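Local coordinates for protein flavin-dependent thymidylate synthase (Thermus thermophilus, PDB 6J61) that binds FAD and probably catalyses the reductive methylation of dUMP to dTMP, with methylenetetrahydrofolate as methyl donor and NADPH as reductant, at residues 228-231 against 232-235; 244-248 against 249-253. All coordinates share one frame; numbering follows the deposited sequence.

Contact 1: 228-231 against 232-235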
loop_
_atom_site.group_PDB
_atom_site.type_symbol
_atom_site.label_atom_id
_atom_site.label_comp_id
_atom_site.label_asym_id
_atom_site.label_seq_id
_atom_site.Cartn_x
_atom_site.Cartn_y
_atom_site.Cartn_z
ATOM N N THR A 228 24.681 -11.318 -16.713
ATOM C CA THR A 228 25.850 -11.411 -17.573
ATOM C C THR A 228 27.035 -10.683 -16.951
ATOM O O THR A 228 28.185 -11.042 -17.191
ATOM C CB THR A 228 25.581 -10.857 -18.996
ATOM O OG1 THR A 228 25.448 -9.433 -18.948
ATOM C CG2 THR A 228 24.308 -11.464 -19.567
ATOM N N GLU A 229 26.762 -9.666 -16.145
ATOM C CA GLU A 229 27.846 -8.952 -15.500
ATOM C C GLU A 229 28.511 -9.878 -14.484
ATOM O O GLU A 229 29.735 -9.984 -14.446
ATOM C CB GLU A 229 27.329 -7.678 -14.827
ATOM C CG GLU A 229 27.425 -6.450 -15.720
ATOM C CD GLU A 229 26.851 -5.197 -15.080
ATOM O OE1 GLU A 229 25.611 -5.103 -14.944
ATOM O OE2 GLU A 229 27.642 -4.304 -14.709
ATOM N N LEU A 230 27.705 -10.557 -13.673
ATOM C CA LEU A 230 28.236 -11.485 -12.678
ATOM C C LEU A 230 28.989 -12.621 -13.378
ATOM O O LEU A 230 29.939 -13.184 -12.841
ATOM C CB LEU A 230 27.094 -12.074 -11.841
ATOM C CG LEU A 230 26.344 -11.138 -10.891
ATOM C CD1 LEU A 230 25.156 -11.862 -10.282
ATOM C CD2 LEU A 230 27.290 -10.659 -9.804
ATOM N N ARG A 231 28.541 -12.953 -14.583
ATOM C CA ARG A 231 29.141 -14.017 -15.378
ATOM C C ARG A 231 30.517 -13.595 -15.904
ATOM O O ARG A 231 31.400 -14.430 -16.099
ATOM C CB ARG A 231 28.199 -14.371 -16.532
ATOM C CG ARG A 231 28.704 -15.441 -17.475
ATOM C CD ARG A 231 27.568 -15.964 -18.330
ATOM N NE ARG A 231 26.715 -16.866 -17.574
ATOM C CZ ARG A 231 25.453 -17.142 -17.890
ATOM N NH1 ARG A 231 24.897 -16.577 -18.955
ATOM N NH2 ARG A 231 24.745 -17.982 -17.143
ATOM N N ALA A 232 30.688 -12.297 -16.132
ATOM C CA ALA A 232 31.955 -11.776 -16.605
ATOM C C ALA A 232 32.927 -11.819 -15.440
ATOM O O ALA A 232 34.114 -12.062 -15.629
ATOM C CB ALA A 232 31.797 -10.353 -17.095
ATOM N N LEU A 233 32.420 -11.578 -14.234
ATOM C CA LEU A 233 33.262 -11.611 -13.045
ATOM C C LEU A 233 33.816 -13.014 -12.902
ATOM O O LEU A 233 34.952 -13.207 -12.481
ATOM C CB LEU A 233 32.459 -11.224 -11.804
ATOM C CG LEU A 233 32.143 -9.736 -11.725
ATOM C CD1 LEU A 233 31.460 -9.423 -10.411
ATOM C CD2 LEU A 233 33.439 -8.954 -11.855
ATOM N N ARG A 234 32.991 -13.999 -13.229
ATOM C CA ARG A 234 33.443 -15.378 -13.203
ATOM C C ARG A 234 34.280 -15.444 -14.484
ATOM O O ARG A 234 34.096 -14.635 -15.391
ATOM C CB ARG A 234 32.254 -16.332 -13.308
ATOM C CG ARG A 234 31.215 -16.151 -12.232
ATOM C CD ARG A 234 29.920 -16.862 -12.597
ATOM N NE ARG A 234 28.804 -16.267 -11.871
ATOM C CZ ARG A 234 27.573 -16.129 -12.350
ATOM N NH1 ARG A 234 27.267 -16.548 -13.570
ATOM N NH2 ARG A 234 26.651 -15.539 -11.606
ATOM N N GLY A 235 35.200 -16.385 -14.579
ATOM C CA GLY A 235 35.993 -16.433 -15.792
ATOM C C GLY A 235 37.172 -15.496 -15.668
ATOM O O GLY A 235 38.298 -15.890 -15.961
#
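The guanidinium of Arg234 lies with one face against the backbone of the preceding turn. Leu230 O sits 3.4 Å above the plane, offset toward its rim, and Arg231 N lies above its centre. These are packing contacts: NE is close to Leu230 O, but the angle is poor for a hydrogen bond. Arg234 NE is instead hydrogen-bonded to Val263 O of the same chain. Arg234 CG stands anti to the carbonyl carbon (chi1 -57°), and the extended chain from CG to NE runs back along the helix. Its CG comes to 3.3 Å from Leu230 O. At the far end, Arg234 NH2 rests 3.5 Å from Leu230 CB, while Arg234 NH1 lies 3.8 Å from Arg231 CB. The Arg231 chain bends at chi3, and its guanidinium plane is turned 67° from that of Arg234. Arg231 NE and Arg234 NH1 are 4.1 Å apart, so the two like charges probably repel weakly. An alanine in place of Arg234 would remove the guanidinium, and this would probably leave Val263 O without its mate and uncover the backbone of Leu230 and Arg231.

Ordinary helical bonds hold the frame beneath. Arg234 N donates to Leu230 O at 3.2 Å. Leu233 N donates to Glu229 O at 3.1 Å. Leu230 CD2 and Leu233 CD1 meet loosely at 4.4 Å.

Both segments belong to helix 227-236, which follows the short strand 223-225. Val263 ties Arg234 to the end of helix 253-263. Glu229 forms a salt bridge with Lys262 of the second subunit, and Ala232 packs on Leu246 of that subunit. The helix therefore lies at a subunit interface, away from the annotated sites.

Contact 2: 244-248 against 249-253; sequences KALSS and LGLGG
Leu249 N donates to Leu246 O across a short 2.6 Å, with an N-H...O angle of 137°. The donor stands above the carbonyl plane rather than on a lone pair. The same N-H makes a long, weak hydrogen bond of 3.5 Å to Ala245 O. One residue later, Gly250 N gives a weak hydrogen bond of 2.9 Å to Ser247 O. The last turn of helix 239-249 is thus closed mainly by bonds three residues back.

This ending is a Schellman motif. Gly250 is the first residue to leave helical angles, and its positive phi (112°) turns the chain back over the final turn. At these backbone angles a CB on this residue would collide with Leu249 O, which glycine avoids. The reversal also brings Leu251 O to 3.3 Å from Ser247 CA in a CA-H...O contact.

Leu251 closes the turn with an apolar touch. Its CG lies beside its backbone N (chi1 -57°), which turns CD1 toward Leu246. Leu251 CD1 reaches 3.9 Å from Leu246 CD2 and 4.0 Å from Leu246 CB, and the two side chains meet at a slant. Leu249 CG is nearer the backbone, 3.7 Å from Ala245 O. Leu246 and Leu251 both continue onto Leu256 of helix 253-263. Leu249 packs on Arg231 of the second subunit, and Leu251 on Thr228 of that subunit.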
loop_
_atom_site.group_PDB
_atom_site.type_symbol
_atom_site.label_atom_id
_atom_site.label_comp_id
_atom_site.label_asym_id
_atom_site.label_seq_id
_atom_site.Cartn_x
_atom_site.Cartn_y
_atom_site.Cartn_z
ATOM N N LYS A 244 40.818 -12.586 -1.268
ATOM C CA LYS A 244 41.955 -11.813 -0.782
ATOM C C LYS A 244 41.710 -10.322 -1.004
ATOM O O LYS A 244 41.828 -9.526 -0.074
ATOM C CB LYS A 244 43.258 -12.244 -1.471
ATOM C CG LYS A 244 43.841 -13.546 -0.925
ATOM C CD LYS A 244 45.206 -13.869 -1.523
ATOM C CE LYS A 244 45.766 -15.163 -0.927
ATOM N NZ LYS A 244 47.060 -15.601 -1.540
ATOM N N ALA A 245 41.351 -9.956 -2.232
ATOM C CA ALA A 245 41.085 -8.561 -2.569
ATOM C C ALA A 245 40.074 -7.921 -1.611
ATOM O O ALA A 245 40.243 -6.773 -1.199
ATOM C CB ALA A 245 40.584 -8.453 -4.007
ATOM N N LEU A 246 39.028 -8.664 -1.260
ATOM C CA LEU A 246 38.009 -8.153 -0.353
ATOM C C LEU A 246 38.555 -7.954 1.061
ATOM O O LEU A 246 38.513 -6.839 1.597
ATOM C CB LEU A 246 36.803 -9.101 -0.315
ATOM C CG LEU A 246 36.011 -9.257 -1.617
ATOM C CD1 LEU A 246 35.029 -10.392 -1.479
ATOM C CD2 LEU A 246 35.296 -7.971 -1.950
ATOM N N SER A 247 39.064 -9.032 1.660
ATOM C CA SER A 247 39.616 -8.965 3.016
ATOM C C SER A 247 40.690 -7.891 3.067
ATOM O O SER A 247 40.949 -7.300 4.117
ATOM C CB SER A 247 40.223 -10.308 3.429
ATOM O OG SER A 247 41.375 -10.591 2.658
ATOM N N SER A 248 41.311 -7.646 1.918
ATOM C CA SER A 248 42.347 -6.633 1.821
ATOM C C SER A 248 41.728 -5.314 2.218
ATOM O O SER A 248 42.379 -4.475 2.833
ATOM C CB SER A 248 42.867 -6.520 0.390
ATOM O OG SER A 248 43.290 -7.777 -0.103
ATOM N N LEU A 249 40.457 -5.142 1.862
ATOM C CA LEU A 249 39.732 -3.914 2.154
ATOM C C LEU A 249 39.022 -3.928 3.505
ATOM O O LEU A 249 38.457 -2.919 3.924
ATOM C CB LEU A 249 38.749 -3.618 1.016
ATOM C CG LEU A 249 39.452 -3.257 -0.297
ATOM C CD1 LEU A 249 38.450 -2.984 -1.387
ATOM C CD2 LEU A 249 40.323 -2.039 -0.076
ATOM N N GLY A 250 39.052 -5.072 4.184
ATOM C CA GLY A 250 38.442 -5.158 5.498
ATOM C C GLY A 250 37.197 -6.003 5.685
ATOM O O GLY A 250 36.521 -5.875 6.707
ATOM N N LEU A 251 36.877 -6.861 4.724
ATOM C CA LEU A 251 35.695 -7.704 4.863
ATOM C C LEU A 251 36.082 -9.039 5.478
ATOM O O LEU A 251 37.117 -9.601 5.139
ATOM C CB LEU A 251 35.039 -7.944 3.502
ATOM C CG LEU A 251 34.610 -6.732 2.669
ATOM C CD1 LEU A 251 33.757 -7.208 1.503
ATOM C CD2 LEU A 251 33.812 -5.762 3.517
ATOM N N GLY A 252 35.249 -9.547 6.379
ATOM C CA GLY A 252 35.541 -10.821 7.014
ATOM C C GLY A 252 34.286 -11.548 7.454
ATOM O O GLY A 252 33.229 -10.940 7.580
ATOM N N GLY A 253 34.393 -12.853 7.686
ATOM C CA GLY A 253 33.234 -13.614 8.113
ATOM C C GLY A 253 32.090 -13.570 7.115
ATOM O O GLY A 253 32.311 -13.642 5.901
#

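How the contacts relate
From the N terminus, the chain passes the five-stranded antiparallel sheet and its helices before reaching contact 1 in helix 227-236. Contact 1 lies within that helix and closes no loop. A short connection leads to helix 239-249, where contact 2 closes the turn into helix 253-263. The contacts are in series, so they neither nest nor cross. Their centres are 20 Å apart, and their nearest atoms, about 9 Å apart, do not touch. They are linked through the interface with the second subunit instead: residues of each pack on residues of the other there. All three helices lie near the C terminus, consistent with the extra C-terminal domain.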